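Local coordinates for mandelate racemase/muconate lactonizing protein (Paenibacillus sp., PDB 3V5C), which probably dehydrates galacturonate as a magnesium-dependent lyase of the enolase superfamily, studied here as an engineered variant with magnesium bound, at residues I47-I52 with F369-V374; N315-Y320 with P363-V368; S10-E15 with G104-K109; P66-D71 with R92-Y97; S322-A327 with I357-T362. The protein carries 1 engineered substitution. One frame throughout, in Å; residues are numbered along the deposited sequence.

Contact 1. Residues I47-I52 with F369-V374; sequences IARITI and FDDELV
R49 reaches D371 and V374 because its CG stands opposite the backbone N (chi1 176°) and the chain, extended at first, bends about the CG-CD bond (chi3 74°), delivering the guanidinium to the start of helix 371-380. This joins the antiparallel sheet of the capping domain of the enolase fold to the C-terminal segment, which returns from the barrel to pack on that sheet. NH2 of R49 gives a weak hydrogen bond, 3.3 Å long, to D371 O, which lies at the guanidinium edge and in its plane. V374 CG1 lies over one face of the same group, 3.9 Å from R49 NH2, so a methyl covers one face of a charge held mainly by others: E18 takes NE in a salt bridge and T375 OG1 is hydrogen-bonded to NH1. The carboxylate of D371 stays farther off, its OD1 4.4 Å from R49 NH2, but Y58 OH hydrogen-bonds both of these atoms and so links the two side chains. Such an opposite charge may still favour the arginine's place without a direct salt bridge.

Two residues earlier on the strand the contact is purely apolar. I47 and F369 approach from opposite directions, and I47 CD1 meets the ring obliquely, 3.8 Å from F369 CE1. Y58 stacks on that ring.

The helix that receives R49 is itself capped. D370 occupies the N-cap position, and V374 N closes the first turn on D370 O at 3.0 Å. The capping bond runs from L373 N to D370 OD1, 3.1 Å long, and arrives from above the carboxylate plane.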
# COMPACT_ATOMS: atom_id res chain seq x y z
N ILE A 47 4.32 -4.52 15.29
CA ILE A 47 4.72 -3.17 15.64
C ILE A 47 5.95 -3.21 16.54
O ILE A 47 6.09 -4.11 17.36
CB ILE A 47 3.56 -2.47 16.40
CG1 ILE A 47 2.41 -2.16 15.43
CG2 ILE A 47 4.04 -1.20 17.12
CD1 ILE A 47 2.72 -1.10 14.42
N ALA A 48 6.84 -2.25 16.36
CA ALA A 48 7.89 -2.02 17.33
C ALA A 48 7.75 -0.63 17.93
O ALA A 48 7.31 0.31 17.28
CB ALA A 48 9.28 -2.17 16.70
N ARG A 49 8.15 -0.52 19.19
CA ARG A 49 8.23 0.74 19.89
C ARG A 49 9.72 0.96 20.20
O ARG A 49 10.35 0.13 20.85
CB ARG A 49 7.42 0.64 21.19
CG ARG A 49 7.48 1.86 22.10
CD ARG A 49 6.35 1.79 23.15
NE ARG A 49 6.59 0.81 24.21
CZ ARG A 49 5.65 0.35 25.04
NH1 ARG A 49 5.96 -0.52 25.99
NH2 ARG A 49 4.39 0.76 24.92
N ILE A 50 10.28 2.05 19.70
CA ILE A 50 11.70 2.34 19.96
C ILE A 50 11.79 3.52 20.93
O ILE A 50 10.99 4.45 20.86
CB ILE A 50 12.48 2.62 18.65
CG1 ILE A 50 14.00 2.62 18.87
CG2 ILE A 50 12.01 3.94 17.98
CD1 ILE A 50 14.80 2.60 17.56
N THR A 51 12.76 3.48 21.83
CA THR A 51 12.97 4.61 22.73
C THR A 51 14.37 5.15 22.48
O THR A 51 15.34 4.40 22.56
CB THR A 51 12.87 4.19 24.20
OG1 THR A 51 11.60 3.58 24.46
CG2 THR A 51 13.04 5.41 25.11
N ILE A 52 14.45 6.43 22.15
CA ILE A 52 15.71 7.12 21.90
C ILE A 52 15.68 8.39 22.71
O ILE A 52 14.71 9.15 22.67
CB ILE A 52 15.88 7.47 20.40
CG1 ILE A 52 15.96 6.20 19.55
CG2 ILE A 52 17.13 8.37 20.19
CD1 ILE A 52 15.69 6.46 18.07
N PHE A 369 -0.80 5.28 19.45
CA PHE A 369 -0.87 3.94 20.01
C PHE A 369 -1.23 3.95 21.48
O PHE A 369 -0.90 4.88 22.22
CB PHE A 369 0.44 3.17 19.76
CG PHE A 369 0.66 2.82 18.32
CD1 PHE A 369 0.35 1.56 17.83
CD2 PHE A 369 1.15 3.77 17.43
CE1 PHE A 369 0.52 1.24 16.48
CE2 PHE A 369 1.34 3.45 16.07
CZ PHE A 369 1.01 2.19 15.60
N ASP A 370 -1.96 2.91 21.88
CA ASP A 370 -2.35 2.72 23.27
C ASP A 370 -1.15 2.14 23.98
O ASP A 370 -0.85 0.96 23.86
CB ASP A 370 -3.55 1.76 23.33
CG ASP A 370 -4.05 1.53 24.74
OD1 ASP A 370 -3.26 1.68 25.69
OD2 ASP A 370 -5.26 1.20 24.89
N ASP A 371 -0.42 2.97 24.72
CA ASP A 371 0.81 2.52 25.35
C ASP A 371 0.59 1.29 26.24
O ASP A 371 1.37 0.34 26.21
CB ASP A 371 1.46 3.60 26.22
CG ASP A 371 1.99 4.80 25.43
OD1 ASP A 371 2.46 4.66 24.28
OD2 ASP A 371 1.95 5.91 26.00
N GLU A 372 -0.48 1.32 27.03
CA GLU A 372 -0.70 0.27 28.03
C GLU A 372 -1.06 -1.06 27.37
O GLU A 372 -0.66 -2.12 27.83
CB GLU A 372 -1.79 0.66 29.02
CG GLU A 372 -1.39 1.73 30.00
CD GLU A 372 -1.19 3.07 29.34
OE1 GLU A 372 -1.94 3.40 28.39
OE2 GLU A 372 -0.27 3.80 29.78
N LEU A 373 -1.82 -0.99 26.30
CA LEU A 373 -2.19 -2.20 25.59
C LEU A 373 -0.97 -2.78 24.89
O LEU A 373 -0.74 -3.99 24.91
CB LEU A 373 -3.29 -1.92 24.57
CG LEU A 373 -3.68 -3.15 23.75
CD1 LEU A 373 -4.25 -4.28 24.61
CD2 LEU A 373 -4.67 -2.78 22.65
N VAL A 374 -0.17 -1.92 24.27
CA VAL A 374 1.03 -2.41 23.62
C VAL A 374 1.96 -3.04 24.64
O VAL A 374 2.54 -4.10 24.39
CB VAL A 374 1.70 -1.30 22.84
CG1 VAL A 374 3.02 -1.79 22.28
CG2 VAL A 374 0.78 -0.85 21.72

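Contact 2. Residues N315-Y320 with P363-V368; sequences NAYGIY and PGFGIV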
# COMPACT_ATOMS: atom_id res chain seq x y z
N ASN A 315 -1.67 -5.35 5.73
CA ASN A 315 -1.07 -4.57 6.80
C ASN A 315 -1.67 -3.17 6.85
O ASN A 315 -1.37 -2.30 6.01
CB ASN A 315 0.45 -4.51 6.62
CG ASN A 315 1.15 -3.91 7.81
OD1 ASN A 315 0.64 -2.98 8.45
ND2 ASN A 315 2.35 -4.42 8.11
N ALA A 316 -2.54 -2.94 7.83
CA ALA A 316 -3.25 -1.69 7.94
C ALA A 316 -2.29 -0.51 8.07
O ALA A 316 -2.56 0.57 7.55
CB ALA A 316 -4.24 -1.71 9.11
N TYR A 317 -1.17 -0.74 8.75
CA TYR A 317 -0.25 0.37 9.01
C TYR A 317 0.26 0.97 7.71
O TYR A 317 0.50 2.17 7.63
CB TYR A 317 0.92 -0.12 9.86
CG TYR A 317 1.86 0.99 10.28
CD1 TYR A 317 2.95 1.34 9.50
CD2 TYR A 317 1.63 1.69 11.46
CE1 TYR A 317 3.81 2.35 9.90
CE2 TYR A 317 2.49 2.73 11.88
CZ TYR A 317 3.57 3.03 11.07
OH TYR A 317 4.43 4.04 11.45
N GLY A 318 0.43 0.14 6.69
CA GLY A 318 0.96 0.60 5.41
C GLY A 318 0.11 1.64 4.71
O GLY A 318 0.62 2.39 3.88
N ILE A 319 -1.19 1.67 5.01
CA ILE A 319 -2.06 2.67 4.44
C ILE A 319 -1.59 4.08 4.80
O ILE A 319 -1.47 4.96 3.93
CB ILE A 319 -3.49 2.45 4.95
CG1 ILE A 319 -3.99 1.09 4.46
CG2 ILE A 319 -4.41 3.61 4.50
CD1 ILE A 319 -5.34 0.71 5.11
N TYR A 320 -1.32 4.27 6.09
CA TYR A 320 -0.98 5.58 6.63
C TYR A 320 0.43 5.97 6.19
O TYR A 320 0.69 7.11 5.80
CB TYR A 320 -1.19 5.57 8.17
CG TYR A 320 -2.56 4.97 8.43
CD1 TYR A 320 -3.71 5.70 8.17
CD2 TYR A 320 -2.70 3.64 8.82
CE1 TYR A 320 -4.97 5.14 8.32
CE2 TYR A 320 -3.95 3.07 8.99
CZ TYR A 320 -5.09 3.83 8.74
OH TYR A 320 -6.35 3.27 8.89
N PRO A 363 2.36 15.01 14.79
CA PRO A 363 3.74 14.53 14.72
C PRO A 363 3.88 13.08 14.27
O PRO A 363 3.01 12.23 14.53
CB PRO A 363 4.24 14.68 16.17
CG PRO A 363 3.33 15.74 16.78
CD PRO A 363 2.00 15.50 16.14
N GLY A 364 5.00 12.80 13.63
CA GLY A 364 5.32 11.46 13.15
C GLY A 364 4.30 11.00 12.13
O GLY A 364 3.96 11.73 11.18
N PHE A 365 3.80 9.78 12.29
CA PHE A 365 2.79 9.28 11.36
C PHE A 365 1.37 9.59 11.81
O PHE A 365 0.42 9.14 11.18
CB PHE A 365 2.97 7.77 11.08
CG PHE A 365 4.19 7.44 10.25
CD1 PHE A 365 4.17 7.60 8.87
CD2 PHE A 365 5.34 7.00 10.87
CE1 PHE A 365 5.30 7.30 8.09
CE2 PHE A 365 6.47 6.69 10.12
CZ PHE A 365 6.46 6.85 8.72
N GLY A 366 1.21 10.38 12.86
CA GLY A 366 -0.12 10.83 13.25
C GLY A 366 -1.01 9.74 13.81
O GLY A 366 -2.21 9.93 13.96
N ILE A 367 -0.43 8.59 14.11
CA ILE A 367 -1.15 7.47 14.70
C ILE A 367 -0.87 7.41 16.20
O ILE A 367 0.29 7.46 16.61
CB ILE A 367 -0.70 6.15 14.06
CG1 ILE A 367 -0.99 6.18 12.56
CG2 ILE A 367 -1.36 4.96 14.76
CD1 ILE A 367 -0.43 4.97 11.80
N VAL A 368 -1.92 7.33 17.02
CA VAL A 368 -1.70 7.30 18.45
C VAL A 368 -1.89 5.88 18.97
O VAL A 368 -2.99 5.32 18.92
CB VAL A 368 -2.66 8.28 19.19
CG1 VAL A 368 -2.41 8.23 20.71
CG2 VAL A 368 -2.46 9.68 18.65
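Y317 and F365 cross at about a right angle, the tyrosine's edge directed at the phenylalanine's face in a T-shaped pair whose centroids are 5.9 Å apart and whose planes meet at 67°. With CG anti to the backbone N (chi1 -175°), the Y317 ring swings out from helix 317-325 so that its hydroxyl end meets F365: OH comes within 3.2 Å of F365 CD2. I367 CD1 touches both tyrosines, 3.7 Å from Y317 CE2 and 3.8 Å from Y320 CB, and the I367 and Y320 side chains cross nearly perpendicularly.

F365 is presented by a type II' turn from P363 to G366, closed by G366 N to P363 O at 3.1 Å; G364 and G366 both take the positive phi that suits glycine. The turn belongs to the loop that follows strand 356-359, packed here on a helix of the (beta/alpha)7beta barrel, a modified TIM barrel. An alanine in place of Y317 takes away the whole ring, which would probably leave F365 without its T-shaped partner and open a gap beside I367 CD1.

Across these two segments no hydrogen bond forms, so the hold between them rests on ring geometry and apolar contact among buried groups.

Contact 3. Residues S10-E15 with G104-K109; sequences SDWKVE and GQRQGK
W12 and R106 are the pair that touch as the chain runs from S10 toward strand 14-30. At its beginning, S10 is held through its carbonyl by R76. W12 follows, its CG beside the backbone N, and turns its indole toward helix 92-107. There R106, bent about both the CB-CG and CG-CD bonds, sets its guanidinium over the indole in a cation-pi contact: CZ is 4.6 Å from the centroid of the six-membered ring, 16° off the normal. The two planes are 86° apart, so the guanidinium stands upright on the ring instead of lying flat. NH1 is the atom that presses down, 3.2 Å from both W12 CE2 and W12 CZ2, while the aliphatic part follows with R106 CG 3.8 Å from W12 CH2. A salt bridge from NH1 to D53 probably steadies this pose by pulling on the same nitrogen that meets the ring.

Beyond W12, V14 enters the strand, and E15 pairs with T51 through the backbone.

The contact lies at the surface of the capping domain, where W12 also packs on I52 of strand 42-52 and meets W102 of helix 92-107, while R106 touches Q55 of strand 55-60.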
# COMPACT_ATOMS: atom_id res chain seq x y z
N SER A 10 24.53 13.89 18.45
CA SER A 10 25.26 12.63 18.43
C SER A 10 25.14 11.83 19.72
O SER A 10 25.51 10.67 19.77
CB SER A 10 26.74 12.89 18.11
OG SER A 10 27.32 13.65 19.15
N ASP A 11 24.61 12.45 20.78
CA ASP A 11 24.45 11.75 22.05
C ASP A 11 23.15 10.93 22.11
O ASP A 11 22.95 10.15 23.04
CB ASP A 11 24.51 12.72 23.24
CG ASP A 11 23.38 13.72 23.24
OD1 ASP A 11 23.19 14.41 22.21
OD2 ASP A 11 22.66 13.82 24.26
N TRP A 12 22.27 11.13 21.13
CA TRP A 12 20.97 10.44 21.13
C TRP A 12 21.15 8.98 20.72
O TRP A 12 21.53 8.70 19.59
CB TRP A 12 19.99 11.11 20.19
CG TRP A 12 19.58 12.52 20.59
CD1 TRP A 12 19.89 13.16 21.76
CD2 TRP A 12 18.81 13.44 19.81
NE1 TRP A 12 19.35 14.43 21.75
CE2 TRP A 12 18.68 14.62 20.57
CE3 TRP A 12 18.21 13.38 18.55
CZ2 TRP A 12 17.98 15.74 20.10
CZ3 TRP A 12 17.51 14.48 18.09
CH2 TRP A 12 17.40 15.65 18.87
N LYS A 13 20.88 8.07 21.65
CA LYS A 13 21.13 6.66 21.42
C LYS A 13 19.85 5.85 21.52
O LYS A 13 18.89 6.24 22.20
CB LYS A 13 22.14 6.13 22.44
CG LYS A 13 23.55 6.73 22.29
CD LYS A 13 24.48 6.21 23.39
CE LYS A 13 25.92 6.55 23.05
NZ LYS A 13 26.81 6.50 24.25
N VAL A 14 19.86 4.70 20.86
CA VAL A 14 18.78 3.73 21.00
C VAL A 14 18.87 3.13 22.40
O VAL A 14 19.87 2.52 22.76
CB VAL A 14 18.90 2.62 19.94
CG1 VAL A 14 17.78 1.60 20.14
CG2 VAL A 14 18.87 3.22 18.54
N GLU A 15 17.83 3.34 23.21
CA GLU A 15 17.83 2.86 24.59
C GLU A 15 17.02 1.58 24.77
O GLU A 15 17.35 0.72 25.58
CB GLU A 15 17.31 3.95 25.52
CG GLU A 15 18.13 5.23 25.43
CD GLU A 15 17.45 6.42 26.07
OE1 GLU A 15 16.22 6.37 26.34
OE2 GLU A 15 18.15 7.42 26.30
N GLY A 104 9.63 12.41 13.97
CA GLY A 104 8.45 13.25 13.95
C GLY A 104 8.04 13.70 15.35
O GLY A 104 7.74 14.88 15.56
N GLN A 105 8.05 12.78 16.31
CA GLN A 105 7.70 13.15 17.69
C GLN A 105 8.68 14.18 18.25
O GLN A 105 8.27 15.18 18.86
CB GLN A 105 7.63 11.93 18.62
CG GLN A 105 6.68 10.81 18.15
CD GLN A 105 5.24 11.26 17.96
OE1 GLN A 105 4.71 12.07 18.73
NE2 GLN A 105 4.61 10.74 16.92
N ARG A 106 9.98 13.93 18.05
CA ARG A 106 11.03 14.77 18.62
C ARG A 106 11.00 16.18 18.03
O ARG A 106 11.09 17.18 18.76
CB ARG A 106 12.40 14.10 18.39
CG ARG A 106 13.63 14.93 18.81
CD ARG A 106 13.51 15.53 20.21
NE ARG A 106 13.36 14.58 21.31
CZ ARG A 106 14.37 13.97 21.94
NH1 ARG A 106 15.62 14.17 21.56
NH2 ARG A 106 14.12 13.14 22.95
N GLN A 107 10.84 16.26 16.71
CA GLN A 107 10.84 17.54 16.01
C GLN A 107 9.46 18.20 15.95
O GLN A 107 9.34 19.36 15.54
CB GLN A 107 11.36 17.37 14.58
CG GLN A 107 12.82 16.94 14.43
CD GLN A 107 13.25 16.91 12.97
OE1 GLN A 107 13.07 17.88 12.23
NE2 GLN A 107 13.81 15.78 12.55
N GLY A 108 8.42 17.46 16.35
CA GLY A 108 7.07 17.98 16.32
C GLY A 108 6.61 18.24 14.90
O GLY A 108 6.00 19.27 14.62
N LYS A 109 6.90 17.30 14.00
CA LYS A 109 6.55 17.43 12.59
C LYS A 109 5.98 16.12 12.09
O LYS A 109 6.39 15.06 12.54
CB LYS A 109 7.78 17.79 11.76
CG LYS A 109 8.30 19.21 12.00
CD LYS A 109 9.58 19.47 11.24
CE LYS A 109 10.06 20.89 11.49
NZ LYS A 109 11.30 21.19 10.74

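Contact 4. Residues P66-D71 with R92-Y97; sequences PEWAED and RLQLEY
E70 N bonds P66 O at 2.8 Å, the shortest polar bond within either segment, and closes the short helical turn from which W68 reaches across to Q94 and L95. Two helices of the enolase-type capping domain meet here, 66-70 and 92-107, and a single indole spans the distance between them. W68 carries its CG anti to the backbone N, which sends the ring outward to the start of the longer helix.

Q94 lies along one face of that ring. Its CB is 3.4 Å from W68 CH2, and its CG makes a CH-pi contact, 3.7 Å from the centroid of the six-membered ring and 12° off the normal. A bend about CB-CG (chi2 85°) then folds the chain back, so that the amide stacks on the indole with the planes only 14° apart. The flat group continues the cover toward the five-membered ring, with Q94 NE2 3.9 Å from W68 NE1. Its rotation is probably set by H63, whose O accepts from NE2.

No hydrogen bond passes between the two segments; the indole is held by van der Waals and CH-pi contact on one face and at the edge. It is also about 4 Å from a bound diethylene glycol molecule, probably left from crystallisation, while P66 and A69 lean on W383 of strand 383-386. L95 supplies the remaining touch, sliding past W68 so that CD1 lies at the ring edge, in its plane, 3.7 Å from W68 CZ3.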
# COMPACT_ATOMS: atom_id res chain seq x y z
N PRO A 66 14.64 -10.53 18.80
CA PRO A 66 15.25 -9.89 19.98
C PRO A 66 16.77 -9.84 19.85
O PRO A 66 17.39 -8.88 20.29
CB PRO A 66 14.87 -10.82 21.12
CG PRO A 66 13.61 -11.47 20.68
CD PRO A 66 13.71 -11.62 19.19
N GLU A 67 17.36 -10.87 19.25
CA GLU A 67 18.82 -10.96 19.17
C GLU A 67 19.39 -9.91 18.21
O GLU A 67 20.46 -9.34 18.45
CB GLU A 67 19.25 -12.37 18.76
CG GLU A 67 19.00 -13.43 19.86
CD GLU A 67 17.54 -13.89 19.98
OE1 GLU A 67 16.72 -13.59 19.08
OE2 GLU A 67 17.21 -14.57 20.97
N TRP A 68 18.64 -9.62 17.15
CA TRP A 68 18.98 -8.53 16.23
C TRP A 68 18.92 -7.21 16.99
O TRP A 68 19.84 -6.40 16.94
CB TRP A 68 18.00 -8.52 15.06
CG TRP A 68 18.27 -7.52 13.95
CD1 TRP A 68 18.86 -7.77 12.75
CD2 TRP A 68 17.89 -6.13 13.92
NE1 TRP A 68 18.91 -6.62 11.98
CE2 TRP A 68 18.31 -5.60 12.68
CE3 TRP A 68 17.24 -5.27 14.82
CZ2 TRP A 68 18.12 -4.27 12.32
CZ3 TRP A 68 17.05 -3.96 14.46
CH2 TRP A 68 17.49 -3.46 13.23
N ALA A 69 17.82 -7.00 17.71
CA ALA A 69 17.61 -5.74 18.39
C ALA A 69 18.65 -5.52 19.48
O ALA A 69 19.10 -4.40 19.71
CB ALA A 69 16.21 -5.68 18.97
N GLU A 70 19.02 -6.59 20.17
CA GLU A 70 19.99 -6.49 21.26
C GLU A 70 21.25 -5.79 20.77
O GLU A 70 21.84 -4.98 21.48
CB GLU A 70 20.33 -7.89 21.79
CG GLU A 70 21.19 -7.91 23.05
CD GLU A 70 22.67 -7.72 22.76
OE1 GLU A 70 23.11 -8.10 21.65
OE2 GLU A 70 23.40 -7.20 23.64
N ASP A 71 21.63 -6.09 19.53
CA ASP A 71 22.84 -5.53 18.93
C ASP A 71 22.70 -4.06 18.52
O ASP A 71 23.69 -3.41 18.21
CB ASP A 71 23.25 -6.37 17.72
CG ASP A 71 24.70 -6.15 17.35
OD1 ASP A 71 25.56 -6.29 18.24
OD2 ASP A 71 24.96 -5.83 16.17
N ARG A 92 16.29 -0.95 7.79
CA ARG A 92 15.05 -0.44 7.19
C ARG A 92 13.80 -1.22 7.58
O ARG A 92 12.87 -0.64 8.16
CB ARG A 92 15.19 -0.39 5.67
CG ARG A 92 16.18 0.66 5.22
CD ARG A 92 16.36 0.68 3.72
NE ARG A 92 17.32 1.72 3.36
CZ ARG A 92 17.54 2.16 2.13
NH1 ARG A 92 16.88 1.62 1.10
NH2 ARG A 92 18.43 3.12 1.92
N LEU A 93 13.76 -2.51 7.27
CA LEU A 93 12.55 -3.29 7.51
C LEU A 93 12.20 -3.35 9.00
O LEU A 93 11.03 -3.36 9.38
CB LEU A 93 12.69 -4.71 6.96
CG LEU A 93 13.06 -4.82 5.48
CD1 LEU A 93 13.29 -6.27 5.09
CD2 LEU A 93 11.98 -4.14 4.59
N GLN A 94 13.24 -3.38 9.84
CA GLN A 94 13.07 -3.56 11.27
C GLN A 94 12.69 -2.27 11.97
O GLN A 94 11.88 -2.28 12.90
CB GLN A 94 14.38 -4.07 11.87
CG GLN A 94 14.79 -5.46 11.41
CD GLN A 94 15.56 -5.47 10.09
OE1 GLN A 94 15.86 -4.41 9.51
NE2 GLN A 94 15.87 -6.66 9.60
N LEU A 95 13.27 -1.15 11.53
CA LEU A 95 13.16 0.07 12.33
C LEU A 95 12.83 1.38 11.62
O LEU A 95 12.68 2.40 12.29
CB LEU A 95 14.46 0.27 13.15
CG LEU A 95 14.80 -0.73 14.25
CD1 LEU A 95 16.17 -0.36 14.84
CD2 LEU A 95 13.71 -0.76 15.30
N GLU A 96 12.68 1.37 10.30
CA GLU A 96 12.48 2.66 9.62
C GLU A 96 11.22 3.35 10.13
O GLU A 96 11.19 4.56 10.29
CB GLU A 96 12.42 2.53 8.10
CG GLU A 96 11.24 1.76 7.55
CD GLU A 96 11.35 1.56 6.05
OE1 GLU A 96 10.57 0.76 5.52
OE2 GLU A 96 12.21 2.22 5.42
N TYR A 97 10.17 2.57 10.36
CA TYR A 97 8.93 3.21 10.76
C TYR A 97 8.97 3.76 12.18
O TYR A 97 8.68 4.93 12.39
CB TYR A 97 7.70 2.30 10.48
CG TYR A 97 7.37 2.22 9.00
CD1 TYR A 97 6.93 3.36 8.31
CD2 TYR A 97 7.50 1.04 8.27
CE1 TYR A 97 6.62 3.34 6.97
CE2 TYR A 97 7.17 1.01 6.91
CZ TYR A 97 6.75 2.17 6.27
OH TYR A 97 6.40 2.19 4.93

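Contact 5. Residues S322-A327 with I357-T362; sequences SGHLSA and IHVPAT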
# COMPACT_ATOMS: atom_id res chain seq x y z
N SER A 322 1.84 4.99 3.38
CA SER A 322 1.68 5.39 1.99
C SER A 322 1.27 6.84 1.85
O SER A 322 1.77 7.58 0.99
CB SER A 322 0.62 4.52 1.30
OG SER A 322 0.99 3.15 1.30
N GLY A 323 0.31 7.27 2.66
CA GLY A 323 -0.12 8.65 2.64
C GLY A 323 1.04 9.63 2.85
O GLY A 323 1.16 10.60 2.11
N HIS A 324 1.90 9.36 3.83
CA HIS A 324 3.06 10.23 4.04
C HIS A 324 4.09 10.13 2.93
O HIS A 324 4.70 11.13 2.55
CB HIS A 324 3.72 9.92 5.39
CG HIS A 324 2.95 10.42 6.57
ND1 HIS A 324 3.34 11.54 7.29
CD2 HIS A 324 1.82 9.96 7.15
CE1 HIS A 324 2.48 11.73 8.27
NE2 HIS A 324 1.55 10.80 8.21
N LEU A 325 4.28 8.93 2.38
CA LEU A 325 5.27 8.75 1.32
C LEU A 325 4.96 9.64 0.13
O LEU A 325 5.86 10.11 -0.58
CB LEU A 325 5.27 7.30 0.84
CG LEU A 325 6.17 6.96 -0.35
CD1 LEU A 325 7.63 7.18 0.01
CD2 LEU A 325 5.94 5.51 -0.79
N SER A 326 3.67 9.85 -0.12
CA SER A 326 3.24 10.62 -1.28
C SER A 326 3.90 11.98 -1.36
O SER A 326 4.08 12.49 -2.46
CB SER A 326 1.72 10.74 -1.33
OG SER A 326 1.28 11.69 -0.38
N ALA A 327 4.27 12.57 -0.22
CA ALA A 327 4.89 13.89 -0.24
C ALA A 327 6.30 13.89 -0.83
O ALA A 327 6.83 14.95 -1.17
CB ALA A 327 4.90 14.53 1.16
N ILE A 357 -7.62 10.51 0.97
CA ILE A 357 -7.30 10.38 2.38
C ILE A 357 -6.66 11.67 2.87
O ILE A 357 -5.71 12.18 2.26
CB ILE A 357 -6.43 9.12 2.67
CG1 ILE A 357 -6.16 8.95 4.15
CG2 ILE A 357 -5.10 9.15 1.89
CD1 ILE A 357 -5.79 7.50 4.54
N HIS A 358 -7.21 12.22 3.95
CA HIS A 358 -6.67 13.43 4.55
C HIS A 358 -5.71 13.04 5.66
O HIS A 358 -6.10 12.48 6.67
CB HIS A 358 -7.81 14.30 5.09
CG HIS A 358 -8.67 14.88 4.01
ND1 HIS A 358 -8.76 16.24 3.79
CD2 HIS A 358 -9.42 14.30 3.06
CE1 HIS A 358 -9.56 16.47 2.77
NE2 HIS A 358 -9.97 15.30 2.29
N VAL A 359 -4.43 13.30 5.42
CA VAL A 359 -3.38 12.95 6.37
C VAL A 359 -3.24 14.08 7.39
O VAL A 359 -3.09 15.23 6.98
CB VAL A 359 -2.04 12.73 5.64
CG1 VAL A 359 -0.96 12.29 6.63
CG2 VAL A 359 -2.18 11.67 4.55
N PRO A 360 -3.31 13.78 8.69
CA PRO A 360 -3.22 14.85 9.70
C PRO A 360 -1.81 15.44 9.78
O PRO A 360 -0.84 14.78 9.42
CB PRO A 360 -3.53 14.10 11.02
CG PRO A 360 -3.07 12.69 10.74
CD PRO A 360 -3.51 12.46 9.31
N ALA A 361 -1.71 16.70 10.22
CA ALA A 361 -0.42 17.36 10.35
C ALA A 361 0.22 17.14 11.72
O ALA A 361 1.13 17.87 12.11
CB ALA A 361 -0.56 18.85 10.07
N THR A 362 -0.23 16.10 12.41
CA THR A 362 0.28 15.77 13.73
C THR A 362 1.64 15.06 13.67
O THR A 362 2.05 14.58 12.61
CB THR A 362 -0.74 14.91 14.47
OG1 THR A 362 -1.18 13.89 13.59
CG2 THR A 362 -1.96 15.77 14.85
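V359 meets H324 and G323 through its two methyl branches, and both contacts are van der Waals in kind. CG1, anti to the backbone N, sits over one face of the imidazole, 3.3 Å from H324 NE2 and 3.7 Å from H324 CD2. CG2 turns instead to the helix backbone, 4.1 Å from G323 CA. The lack of a side chain at G323 permits this close approach: a beta carbon there would fall 3.1 Å from V359 CG2, which is tight. A glycine in place of V359 lacks both methyls and would probably uncover this face of H324, opening a gap above the backbone at G323.

These residues join helix 317-325 of the (beta/alpha)7beta barrel to strand 356-359, which runs antiparallel to barrel strand 126-135 and forms a hairpin with strand 351-353.

Aromatic neighbours add to the enclosure of H324, whose ring meets F365 edge-to-face, and V359 also touches Y112 of helix 111-115.

Polar bonds stay within the helical segment or go to outside partners. H324 NE2 has a weak hydrogen bond with Y350 OH. S326 N bonds S322 O at 3.2 Å, and S326 OG donates to G323 O at 2.7 Å, tilted 22° from the carbonyl plane.

Overall arrangement
From the N terminus, contact 3 opens first at 10-15 and contact 1 at 47-52, on neighbouring strands of the capping sheet. Contact 4 opens at 66-71 and soon closes at 92-97, within the spans of both; contact 3 then closes at 104-109 on the same helix, so contacts 3 and 1 cross. After most of the barrel, contact 2 opens at 315-320 and contact 5 at 322-327 on one helix. Contact 5 closes at 357-362, contact 2 at 363-368 and contact 1 at 369-374, each enclosing the one before. Domains meet where Y97 touches Y317 and F365, and where K109 O probably accepts a hydrogen bond from G364 N.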